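Local atomic coordinates of regulatory protein PcrH (Pseudomonas aeruginosa, PDB entry 2XCB), a protein that acts as a type III secretion chaperone that binds the chaperone-binding region of the translocator protein PopD, probably keeping it ready for export. Residues F26-Q30 with A31-D35; I40-A43 with L44-D48; Y75-G78 with A79-I83; E94-Q98 with L99-D103. All coordinates share one frame; numbering follows the deposited sequence. Where two conformers were deposited one is given.

Interaction 1: F26-Q30 with A31-D35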
loop_
_atom_site.group_PDB
_atom_site.type_symbol
_atom_site.label_atom_id
_atom_site.label_comp_id
_atom_site.label_asym_id
_atom_site.label_seq_id
_atom_site.Cartn_x
_atom_site.Cartn_y
_atom_site.Cartn_z
ATOM N N PHE A 26 -9.341 -1.293 -0.702
ATOM C CA PHE A 26 -10.748 -1.619 -0.559
ATOM C C PHE A 26 -11.244 -1.309 0.869
ATOM O O PHE A 26 -12.391 -0.848 1.071
ATOM C CB PHE A 26 -10.921 -3.106 -0.861
ATOM C CG PHE A 26 -12.313 -3.656 -0.568
ATOM C CD1 PHE A 26 -13.271 -3.732 -1.581
ATOM C CD2 PHE A 26 -12.642 -4.155 0.683
ATOM C CE1 PHE A 26 -14.564 -4.268 -1.338
ATOM C CE2 PHE A 26 -13.915 -4.710 0.935
ATOM C CZ PHE A 26 -14.874 -4.765 -0.079
ATOM N N ASN A 27 -10.419 -1.645 1.868
ATOM C CA ASN A 27 -10.852 -1.490 3.254
ATOM C C ASN A 27 -10.969 -0.033 3.650
ATOM O O ASN A 27 -11.962 0.358 4.285
ATOM C CB ASN A 27 -9.995 -2.331 4.239
ATOM C CG ASN A 27 -10.262 -3.821 4.109
ATOM O OD1 ASN A 27 -11.349 -4.248 3.721
ATOM N ND2 ASN A 27 -9.250 -4.620 4.385
ATOM N N GLN A 28 -10.011 0.767 3.216
ATOM C CA GLN A 28 -10.079 2.210 3.416
ATOM C C GLN A 28 -11.327 2.821 2.737
ATOM O O GLN A 28 -12.019 3.695 3.329
ATOM C CB GLN A 28 -8.794 2.893 2.970
ATOM C CG GLN A 28 -7.564 2.422 3.766
ATOM C CD GLN A 28 -7.776 2.493 5.274
ATOM O OE1 GLN A 28 -8.317 1.584 5.893
ATOM N NE2 GLN A 28 -7.337 3.571 5.862
ATOM N N TYR A 29 -11.625 2.329 1.522
ATOM C CA TYR A 29 -12.874 2.689 0.844
ATOM C C TYR A 29 -14.116 2.355 1.662
ATOM O O TYR A 29 -14.959 3.230 1.833
ATOM C CB TYR A 29 -12.968 2.052 -0.564
ATOM C CG TYR A 29 -14.209 2.496 -1.316
ATOM C CD1 TYR A 29 -14.281 3.769 -1.909
ATOM C CD2 TYR A 29 -15.312 1.674 -1.398
ATOM C CE1 TYR A 29 -15.464 4.181 -2.575
ATOM C CE2 TYR A 29 -16.458 2.056 -2.065
ATOM C CZ TYR A 29 -16.516 3.286 -2.680
ATOM O OH TYR A 29 -17.694 3.661 -3.282
ATOM N N GLN A 30 -14.234 1.103 2.153
ATOM C CA GLN A 30 -15.364 0.705 2.988
ATOM C C GLN A 30 -15.515 1.604 4.262
ATOM O O GLN A 30 -16.598 1.765 4.773
ATOM C CB GLN A 30 -15.273 -0.788 3.434
ATOM C CG GLN A 30 -15.138 -1.824 2.310
ATOM C CD GLN A 30 -16.332 -1.838 1.358
ATOM O OE1 GLN A 30 -17.401 -2.341 1.697
ATOM N NE2 GLN A 30 -16.154 -1.289 0.170
ATOM N N ALA A 31 -14.425 2.161 4.773
ATOM C CA ALA A 31 -14.461 2.996 5.964
ATOM C C ALA A 31 -14.624 4.497 5.592
ATOM O O ALA A 31 -14.517 5.369 6.447
ATOM C CB ALA A 31 -13.192 2.778 6.784
ATOM N N GLY A 32 -14.841 4.804 4.323
ATOM C CA GLY A 32 -15.088 6.200 3.949
ATOM C C GLY A 32 -13.851 7.046 3.990
ATOM O O GLY A 32 -13.900 8.292 3.843
ATOM N N LYS A 33 -12.710 6.376 4.075
ATOM C CA LYS A 33 -11.432 7.043 4.029
ATOM C C LYS A 33 -11.045 7.260 2.534
ATOM O O LYS A 33 -10.102 6.591 2.012
ATOM C CB LYS A 33 -10.394 6.224 4.834
ATOM C CG LYS A 33 -10.521 6.330 6.398
ATOM C CD LYS A 33 -9.168 6.035 7.113
ATOM C CE LYS A 33 -9.336 5.654 8.600
ATOM N NZ LYS A 33 -9.771 4.235 8.855
ATOM N N TRP A 34 -11.747 8.165 1.874
ATOM C CA TRP A 34 -11.628 8.259 0.418
ATOM C C TRP A 34 -10.305 8.801 -0.123
ATOM O O TRP A 34 -9.841 8.384 -1.191
ATOM C CB TRP A 34 -12.857 8.938 -0.159
ATOM C CG TRP A 34 -14.154 8.252 0.222
ATOM C CD1 TRP A 34 -14.455 6.883 0.174
ATOM C CD2 TRP A 34 -15.303 8.886 0.691
ATOM N NE1 TRP A 34 -15.755 6.651 0.575
ATOM C CE2 TRP A 34 -16.303 7.869 0.899
ATOM C CE3 TRP A 34 -15.610 10.213 0.953
ATOM C CZ2 TRP A 34 -17.556 8.152 1.352
ATOM C CZ3 TRP A 34 -16.877 10.500 1.388
ATOM C CH2 TRP A 34 -17.844 9.473 1.593
ATOM N N ASP A 35 -9.688 9.736 0.607
ATOM C CA ASP A 35 -8.406 10.292 0.155
ATOM C C ASP A 35 -7.275 9.277 0.181
ATOM O O ASP A 35 -6.411 9.261 -0.690
ATOM C CB ASP A 35 -8.019 11.487 1.031
ATOM C CG ASP A 35 -8.306 12.770 0.328
ATOM O OD1 ASP A 35 -7.594 13.021 -0.708
ATOM O OD2 ASP A 35 -9.267 13.473 0.760
#
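Gln-28 and Tyr-29 offer their carbonyls to Lys-33 and Gly-32 in a Schellman motif, which ends helix 15-30 and turns the chain into helix 34-47. Lys-33 N donates to Gln-28 O at 2.9 Å, and Gly-32 N reaches Tyr-29 O at 2.9 Å from above the carbonyl plane. Gly-32 is the C-prime residue of the motif and takes a positive phi of 74°. Ala-31 N keeps a helical bond of 3.1 Å to Asn-27 O. Alongside, Gln-28 NE2 lies 3.3 Å from Lys-33 CD, and Lys-33 NZ forms a salt bridge to Asp-16 of the second subunit.

From CB, whose bond from CA points away from the turn, the Tyr-29 side chain places CG trans to the backbone N (chi1 -176°), and the ring swings back toward Trp-34. One flank of the ring touches: CD1 lies 3.8 Å from Trp-34 CD1, and CE1 is 4.0 Å from Trp-34 NE1. The ring planes are inclined at 50°. At the tip, OH hydrogen-bonds the backbone of the bound peptide, so a residue of the turn also holds the ligand. The Tyr-29 ring packs on Ala-60 and Cys-61 of helix 52-64, while Trp-34 touches Ser-64. Gln-30 NE2 sits at the edge of the Tyr-29 ring, in its plane. Within the turn, Gly-32 O lies 3.5 Å above one face of the Trp-34 ring, offset toward the rim.

Interaction 2: I40-A43 with L44-D48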
loop_
_atom_site.group_PDB
_atom_site.type_symbol
_atom_site.label_atom_id
_atom_site.label_comp_id
_atom_site.label_asym_id
_atom_site.label_seq_id
_atom_site.Cartn_x
_atom_site.Cartn_y
_atom_site.Cartn_z
ATOM N N ILE A 40 -4.035 4.793 -2.623
ATOM C CA ILE A 40 -3.710 3.380 -2.839
ATOM C C ILE A 40 -4.118 2.888 -4.263
ATOM O O ILE A 40 -3.334 2.245 -4.993
ATOM C CB ILE A 40 -4.358 2.573 -1.713
ATOM C CG1 ILE A 40 -3.727 3.043 -0.393
ATOM C CG2 ILE A 40 -4.215 1.052 -1.964
ATOM C CD1 ILE A 40 -2.290 2.497 -0.211
ATOM N N PHE A 41 -5.329 3.290 -4.718
ATOM C CA PHE A 41 -5.754 2.835 -6.044
ATOM C C PHE A 41 -4.946 3.485 -7.165
ATOM O O PHE A 41 -4.662 2.811 -8.162
ATOM C CB PHE A 41 -7.278 3.035 -6.256
ATOM C CG PHE A 41 -8.096 2.137 -5.422
ATOM C CD1 PHE A 41 -7.967 0.779 -5.522
ATOM C CD2 PHE A 41 -9.040 2.662 -4.547
ATOM C CE1 PHE A 41 -8.766 -0.064 -4.712
ATOM C CE2 PHE A 41 -9.807 1.856 -3.790
ATOM C CZ PHE A 41 -9.660 0.519 -3.839
ATOM N N GLN A 42 -4.598 4.763 -6.992
ATOM C CA GLN A 42 -3.789 5.438 -7.931
ATOM C C GLN A 42 -2.461 4.691 -8.006
ATOM O O GLN A 42 -1.944 4.471 -9.106
ATOM C CB GLN A 42 -3.638 6.910 -7.517
ATOM C CG GLN A 42 -2.538 7.713 -8.185
ATOM C CD GLN A 42 -2.848 8.170 -9.608
ATOM O OE1 GLN A 42 -3.999 8.354 -9.985
ATOM N NE2 GLN A 42 -1.804 8.370 -10.394
ATOM N N ALA A 43 -1.951 4.211 -6.852
ATOM C CA ALA A 43 -0.657 3.481 -6.898
ATOM C C ALA A 43 -0.838 2.223 -7.726
ATOM O O ALA A 43 -0.014 1.937 -8.578
ATOM C CB ALA A 43 -0.141 3.120 -5.447
ATOM N N LEU A 44 -1.876 1.423 -7.391
ATOM C CA LEU A 44 -2.122 0.195 -8.080
ATOM C C LEU A 44 -2.361 0.327 -9.609
ATOM O O LEU A 44 -1.785 -0.469 -10.355
ATOM C CB LEU A 44 -3.256 -0.560 -7.439
ATOM C CG LEU A 44 -2.971 -1.115 -6.046
ATOM C CD1 LEU A 44 -4.284 -1.256 -5.406
ATOM C CD2 LEU A 44 -2.200 -2.492 -6.098
ATOM N N CYS A 45 -3.170 1.305 -10.050
ATOM C CA CYS A 45 -3.290 1.698 -11.475
ATOM C C CYS A 45 -1.923 2.027 -12.164
ATOM O O CYS A 45 -1.739 1.828 -13.398
ATOM C CB CYS A 45 -4.216 2.928 -11.613
ATOM S SG CYS A 45 -5.953 2.555 -11.193
ATOM N N MET A 46 -0.975 2.546 -11.400
ATOM C CA MET A 46 0.424 2.682 -11.938
ATOM C C MET A 46 1.182 1.358 -12.039
ATOM O O MET A 46 1.925 1.119 -12.968
ATOM C CB MET A 46 1.234 3.693 -11.083
ATOM C CG MET A 46 0.576 5.054 -11.182
ATOM S SD MET A 46 1.376 6.390 -10.335
ATOM C CE MET A 46 0.855 6.252 -8.655
ATOM N N LEU A 47 1.035 0.520 -11.035
ATOM C CA LEU A 47 1.675 -0.767 -10.955
ATOM C C LEU A 47 1.106 -1.803 -11.899
ATOM O O LEU A 47 1.804 -2.732 -12.286
ATOM C CB LEU A 47 1.481 -1.322 -9.495
ATOM C CG LEU A 47 2.340 -0.573 -8.451
ATOM C CD1 LEU A 47 2.119 -1.048 -7.066
ATOM C CD2 LEU A 47 3.812 -0.669 -8.872
ATOM N N ASP A 48 -0.198 -1.714 -12.200
ATOM C CA ASP A 48 -0.826 -2.667 -13.073
ATOM C C ASP A 48 -1.812 -1.980 -13.953
ATOM O O ASP A 48 -2.912 -1.711 -13.526
ATOM C CB ASP A 48 -1.583 -3.775 -12.288
ATOM C CG ASP A 48 -2.122 -4.864 -13.211
ATOM O OD1 ASP A 48 -2.327 -6.012 -12.766
ATOM O OD2 ASP A 48 -2.360 -4.599 -14.423
#
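Phe-41 O accepts the N-H of Cys-45 at 2.8 Å in an almost straight bond (176°), and Ile-40 O takes Leu-44 N at 2.9 Å. The next two donors follow in register: Met-46 N to Gln-42 O and Leu-47 N to Ala-43 O. Met-46 N also leans weakly on Ala-43 O, so that carbonyl serves two donors in the last turn of helix 34-47.

Around this backbone core the side chains meet others three or four residues apart. Met-46 folds back along the helix surface: its chain is extended as far as SD and then bends (chi3 -82°), which returns the methyl to the preceding turn. CE meets Gln-42 CG at 3.7 Å and Ala-43 CA at 3.6 Å, while SD lies 3.7 Å from Gln-42 NE2, the thioether crossing the amide arm at a slant. Elsewhere round the helix, Leu-44 and Ile-40 run side by side in the same direction. Leu-44 CD1 is 4.1 Å from Ile-40 CG2 and 4.2 Å from Phe-41 CD1, so one methyl is shared by a branched aliphatic chain and an aromatic ring.

The helix end packs against both neighbouring helices. Leu-44 packs on Leu-18 and Leu-21 of helix 15-30 and also on Tyr-54 of helix 52-64, where Cys-45 meets Phe-55. Gln-42 and Met-46 receive Met-9 of the second subunit, Ala-43 receives its Leu-10, and Phe-41 reaches an apolar side chain of the bound peptide, so this one helix end serves hairpin packing, dimer contact and ligand binding.

Interaction 3: Y75-G78 with A79-I83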
loop_
_atom_site.group_PDB
_atom_site.type_symbol
_atom_site.label_atom_id
_atom_site.label_comp_id
_atom_site.label_asym_id
_atom_site.label_seq_id
_atom_site.Cartn_x
_atom_site.Cartn_y
_atom_site.Cartn_z
ATOM N N TYR A 75 -13.119 5.607 -14.865
ATOM C CA TYR A 75 -14.196 4.783 -15.347
ATOM C C TYR A 75 -14.068 4.561 -16.837
ATOM O O TYR A 75 -14.281 3.472 -17.317
ATOM C CB TYR A 75 -15.537 5.479 -15.047
ATOM C CG TYR A 75 -15.923 5.530 -13.574
ATOM C CD1 TYR A 75 -15.553 4.516 -12.697
ATOM C CD2 TYR A 75 -16.837 6.520 -13.099
ATOM C CE1 TYR A 75 -15.925 4.526 -11.362
ATOM C CE2 TYR A 75 -17.218 6.555 -11.775
ATOM C CZ TYR A 75 -16.790 5.524 -10.913
ATOM O OH TYR A 75 -17.192 5.570 -9.608
ATOM N N SER A 76 -13.691 5.596 -17.609
ATOM C CA SER A 76 -13.584 5.404 -19.031
ATOM C C SER A 76 -12.503 4.376 -19.389
ATOM O O SER A 76 -12.693 3.486 -20.254
ATOM C CB SER A 76 -13.252 6.721 -19.704
ATOM O OG SER A 76 -13.412 6.460 -21.057
ATOM N N TYR A 77 -11.355 4.491 -18.717
ATOM C CA TYR A 77 -10.286 3.488 -18.964
ATOM C C TYR A 77 -10.695 2.088 -18.465
ATOM O O TYR A 77 -10.583 1.071 -19.167
ATOM C CB TYR A 77 -8.951 3.954 -18.395
ATOM C CG TYR A 77 -7.852 2.985 -18.732
ATOM C CD1 TYR A 77 -7.180 3.041 -19.947
ATOM C CD2 TYR A 77 -7.470 1.990 -17.820
ATOM C CE1 TYR A 77 -6.110 2.119 -20.279
ATOM C CE2 TYR A 77 -6.411 1.053 -18.160
ATOM C CZ TYR A 77 -5.747 1.145 -19.371
ATOM O OH TYR A 77 -4.754 0.205 -19.685
ATOM N N GLY A 78 -11.239 2.033 -17.270
ATOM C CA GLY A 78 -11.680 0.766 -16.769
ATOM C C GLY A 78 -12.585 0.007 -17.742
ATOM O O GLY A 78 -12.465 -1.215 -17.942
ATOM N N ALA A 79 -13.599 0.704 -18.256
ATOM C CA ALA A 79 -14.539 0.152 -19.217
ATOM C C ALA A 79 -13.813 -0.422 -20.442
ATOM O O ALA A 79 -14.291 -1.402 -21.014
ATOM C CB ALA A 79 -15.561 1.274 -19.626
ATOM N N LEU A 80 -12.684 0.190 -20.868
ATOM C CA LEU A 80 -11.828 -0.405 -21.912
ATOM C C LEU A 80 -11.191 -1.777 -21.488
ATOM O O LEU A 80 -11.005 -2.694 -22.332
ATOM C CB LEU A 80 -10.750 0.576 -22.292
ATOM C CG LEU A 80 -10.984 1.523 -23.449
ATOM C CD1 LEU A 80 -12.410 1.648 -23.974
ATOM C CD2 LEU A 80 -10.302 2.852 -23.216
ATOM N N MET A 81 -10.906 -1.917 -20.198
ATOM C CA MET A 81 -10.303 -3.106 -19.648
ATOM C C MET A 81 -11.300 -4.218 -19.390
ATOM O O MET A 81 -10.906 -5.381 -19.380
ATOM C CB MET A 81 -9.539 -2.757 -18.360
ATOM C CG MET A 81 -8.466 -1.711 -18.595
ATOM S SD MET A 81 -7.145 -2.310 -19.614
ATOM C CE MET A 81 -7.477 -1.324 -21.145
ATOM N N ASP A 82 -12.579 -3.909 -19.129
ATOM C CA ASP A 82 -13.559 -4.984 -19.010
ATOM C C ASP A 82 -14.857 -4.503 -19.690
ATOM O O ASP A 82 -15.665 -3.816 -19.070
ATOM C CB ASP A 82 -13.818 -5.361 -17.555
ATOM C CG ASP A 82 -14.854 -6.485 -17.428
ATOM O OD1 ASP A 82 -15.501 -6.780 -18.429
ATOM O OD2 ASP A 82 -15.020 -7.051 -16.349
ATOM N N ILE A 83 -15.001 -4.817 -20.967
ATOM C CA ILE A 83 -16.107 -4.318 -21.771
ATOM C C ILE A 83 -17.483 -4.846 -21.331
ATOM O O ILE A 83 -18.489 -4.319 -21.768
ATOM C CB ILE A 83 -15.879 -4.641 -23.244
ATOM C CG1 ILE A 83 -15.703 -6.132 -23.434
ATOM C CG2 ILE A 83 -14.702 -3.861 -23.835
ATOM C CD1 ILE A 83 -15.410 -6.483 -24.998
#
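The phenol ring of Tyr-77 is crossed at a slant by the thioether of Met-81, one helical turn later. The sulfur does not sit squarely over the ring: SD is 4.4 Å from the centroid and 44° off the ring normal. Met-81 CG comes to 3.5 Å from Tyr-77 CE2, and Met-81 CE approaches the hydroxyl end, 3.4 Å from Tyr-77 OH. Bends at chi2 and chi3 lay the Met-81 chain along the ring from CE2 to OH instead of letting it run outward. Phe-55 also meets the Tyr-77 ring, with planes at about 60°, and Tyr-77 OH hydrogen-bonds to His-49 O, which helps to hold the ring at its hydroxyl end.

The other ring, Tyr-75, leaves the helix in a different direction; it packs against Phe-88 and Cys-95 of helix 87-98 and against an apolar side chain of the bound peptide, with OH bonded to Gln-63.

Beneath the side chains, Ala-79 N binds Tyr-75 O at 3.0 Å in a nearly straight bond (170°). Met-81 N bonds to Tyr-77 O at 3.2 Å. Gly-78 O takes Asp-82 N at 2.9 Å and, weakly, Met-81 N, as the helix runs out. Such a Met-aromatic pair at i and i+4 is a local clasp near the end of helix 68-81, in the helical-hairpin array of a tetratricopeptide-type chaperone.

Interaction 4: E94-Q98 with L99-D103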
loop_
_atom_site.group_PDB
_atom_site.type_symbol
_atom_site.label_atom_id
_atom_site.label_comp_id
_atom_site.label_asym_id
_atom_site.label_seq_id
_atom_site.Cartn_x
_atom_site.Cartn_y
_atom_site.Cartn_z
ATOM N N GLU A 94 -23.805 8.432 -13.363
ATOM C CA GLU A 94 -23.999 9.287 -12.179
ATOM C C GLU A 94 -23.157 10.572 -12.143
ATOM O O GLU A 94 -23.631 11.696 -11.720
ATOM C CB GLU A 94 -23.730 8.505 -10.910
ATOM C CG GLU A 94 -24.745 7.384 -10.695
ATOM C CD GLU A 94 -24.403 6.566 -9.482
ATOM O OE1 GLU A 94 -25.380 6.086 -8.872
ATOM O OE2 GLU A 94 -23.175 6.434 -9.127
ATOM N N CYS A 95 -21.889 10.429 -12.551
ATOM C CA CYS A 95 -20.986 11.563 -12.599
ATOM C C CYS A 95 -21.491 12.510 -13.687
ATOM O O CYS A 95 -21.466 13.697 -13.449
ATOM C CB CYS A 95 -19.513 11.161 -12.929
ATOM S SG CYS A 95 -18.806 10.011 -11.628
ATOM N N HIS A 96 -21.904 12.006 -14.855
ATOM C CA HIS A 96 -22.369 12.915 -15.888
ATOM C C HIS A 96 -23.565 13.734 -15.388
ATOM O O HIS A 96 -23.714 14.918 -15.679
ATOM C CB HIS A 96 -22.797 12.127 -17.118
ATOM C CG HIS A 96 -21.669 11.650 -17.979
ATOM N ND1 HIS A 96 -20.727 12.498 -18.510
ATOM C CD2 HIS A 96 -21.300 10.400 -18.351
ATOM C CE1 HIS A 96 -19.888 11.809 -19.271
ATOM N NE2 HIS A 96 -20.219 10.530 -19.197
ATOM N N LEU A 97 -24.432 13.074 -14.645
ATOM C CA LEU A 97 -25.649 13.692 -14.095
ATOM C C LEU A 97 -25.272 14.808 -13.141
ATOM O O LEU A 97 -25.724 15.964 -13.288
ATOM C CB LEU A 97 -26.454 12.603 -13.357
ATOM C CG LEU A 97 -27.806 12.113 -13.844
ATOM C CD1 LEU A 97 -28.627 11.603 -12.603
ATOM C CD2 LEU A 97 -28.577 13.260 -14.551
ATOM N N GLN A 98 -24.339 14.529 -12.232
ATOM C CA GLN A 98 -23.893 15.584 -11.299
ATOM C C GLN A 98 -23.186 16.723 -12.031
ATOM O O GLN A 98 -23.198 17.886 -11.565
ATOM C CB GLN A 98 -23.101 15.028 -10.092
ATOM C CG GLN A 98 -23.912 14.077 -9.191
ATOM C CD GLN A 98 -25.342 14.590 -8.806
ATOM O OE1 GLN A 98 -25.486 15.607 -8.114
ATOM N NE2 GLN A 98 -26.395 13.863 -9.266
ATOM N N LEU A 99 -22.686 16.458 -13.226
ATOM C CA LEU A 99 -22.096 17.549 -14.031
ATOM C C LEU A 99 -23.119 18.250 -14.886
ATOM O O LEU A 99 -22.788 19.212 -15.578
ATOM C CB LEU A 99 -20.915 17.054 -14.946
ATOM C CG LEU A 99 -19.465 16.965 -14.384
ATOM C CD1 LEU A 99 -19.587 16.626 -13.010
ATOM C CD2 LEU A 99 -18.587 15.883 -15.125
ATOM N N GLY A 100 -24.360 17.823 -14.851
ATOM C CA GLY A 100 -25.382 18.525 -15.641
ATOM C C GLY A 100 -25.377 18.082 -17.101
ATOM O O GLY A 100 -25.870 18.805 -18.009
ATOM N N ASP A 101 -24.818 16.906 -17.358
ATOM C CA ASP A 101 -24.682 16.454 -18.743
ATOM C C ASP A 101 -25.668 15.345 -18.942
ATOM O O ASP A 101 -25.342 14.204 -18.737
ATOM C CB ASP A 101 -23.232 15.982 -19.054
ATOM C CG ASP A 101 -23.046 15.437 -20.480
ATOM O OD1 ASP A 101 -24.002 15.226 -21.307
ATOM O OD2 ASP A 101 -21.876 15.167 -20.776
ATOM N N LEU A 102 -26.849 15.672 -19.435
ATOM C CA LEU A 102 -27.915 14.667 -19.534
ATOM C C LEU A 102 -27.742 13.596 -20.591
ATOM O O LEU A 102 -28.197 12.454 -20.433
ATOM C CB LEU A 102 -29.303 15.370 -19.743
ATOM C CG LEU A 102 -29.791 16.224 -18.585
ATOM C CD1 LEU A 102 -31.231 16.710 -18.839
ATOM C CD2 LEU A 102 -29.769 15.436 -17.302
ATOM N N ASP A 103 -27.180 14.003 -21.714
ATOM C CA ASP A 103 -26.883 13.070 -22.799
ATOM C C ASP A 103 -25.815 12.027 -22.379
ATOM O O ASP A 103 -25.965 10.832 -22.648
ATOM C CB ASP A 103 -26.330 13.850 -23.998
ATOM C CG ASP A 103 -27.402 14.753 -24.678
ATOM O OD1 ASP A 103 -28.581 14.566 -24.417
ATOM O OD2 ASP A 103 -27.032 15.671 -25.457
HETATM O O HOH W 1 -19.991 15.124 -18.467
#
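His-96 and Leu-97 close helix 87-98 through a Schellman motif, and Asp-101 straight away N-caps helix 102-117. His-96 O accepts Asp-101 N at 2.8 Å (161°), while Leu-97 O receives Gly-100 N at 2.8 Å from above its carbonyl plane. Gly-100 takes the positive phi (82°), where any CB would collide with the preceding carbonyl oxygen.

Under the turn, Leu-97 CD2 meets Leu-102 CD2 at 3.7 Å, a hydrophobic contact that spans the reversal; Leu-97 continues onto Met-132 and Val-136 of helix 123-140. On another flank the His-96 imidazole and the Asp-101 carboxylate run side by side, their planes 72° apart. ND1 and OD2 are 3.7 Å from each other, and a water joins them: it lies in the imidazole plane, 2.7 Å from His-96 ND1, and donates to Asp-101 OD2 at 3.0 Å.

The two carboxylate oxygens divide the work, OD1 capping Gly-104 N and OD2 holding the water. A helix start would be expected to keep the carboxylate ionised, and a negative charge so near could raise the pKa of the imidazole.

In the fold
Interactions 1 and 4 are turns between successive helices, each a Schellman motif with a glycine at positive phi, whereas interactions 2 and 3 are last turns of single helices, bound by i to i+4 bonds and thioethers folded back on their neighbours. Interaction 4 is a surface contact without a partner chain; the other three are partly buried and reach the bound peptide, and interactions 1 and 2 also meet the second subunit. Both use helix 34-47, interaction 1 at its start and interaction 2 at its end, and they touch where Phe-26 N packs on Phe-41 CZ. Interactions 3 and 4 meet through Tyr-75 and Cys-95. Interactions 2 and 4 lie on opposite sides of the chain's centre.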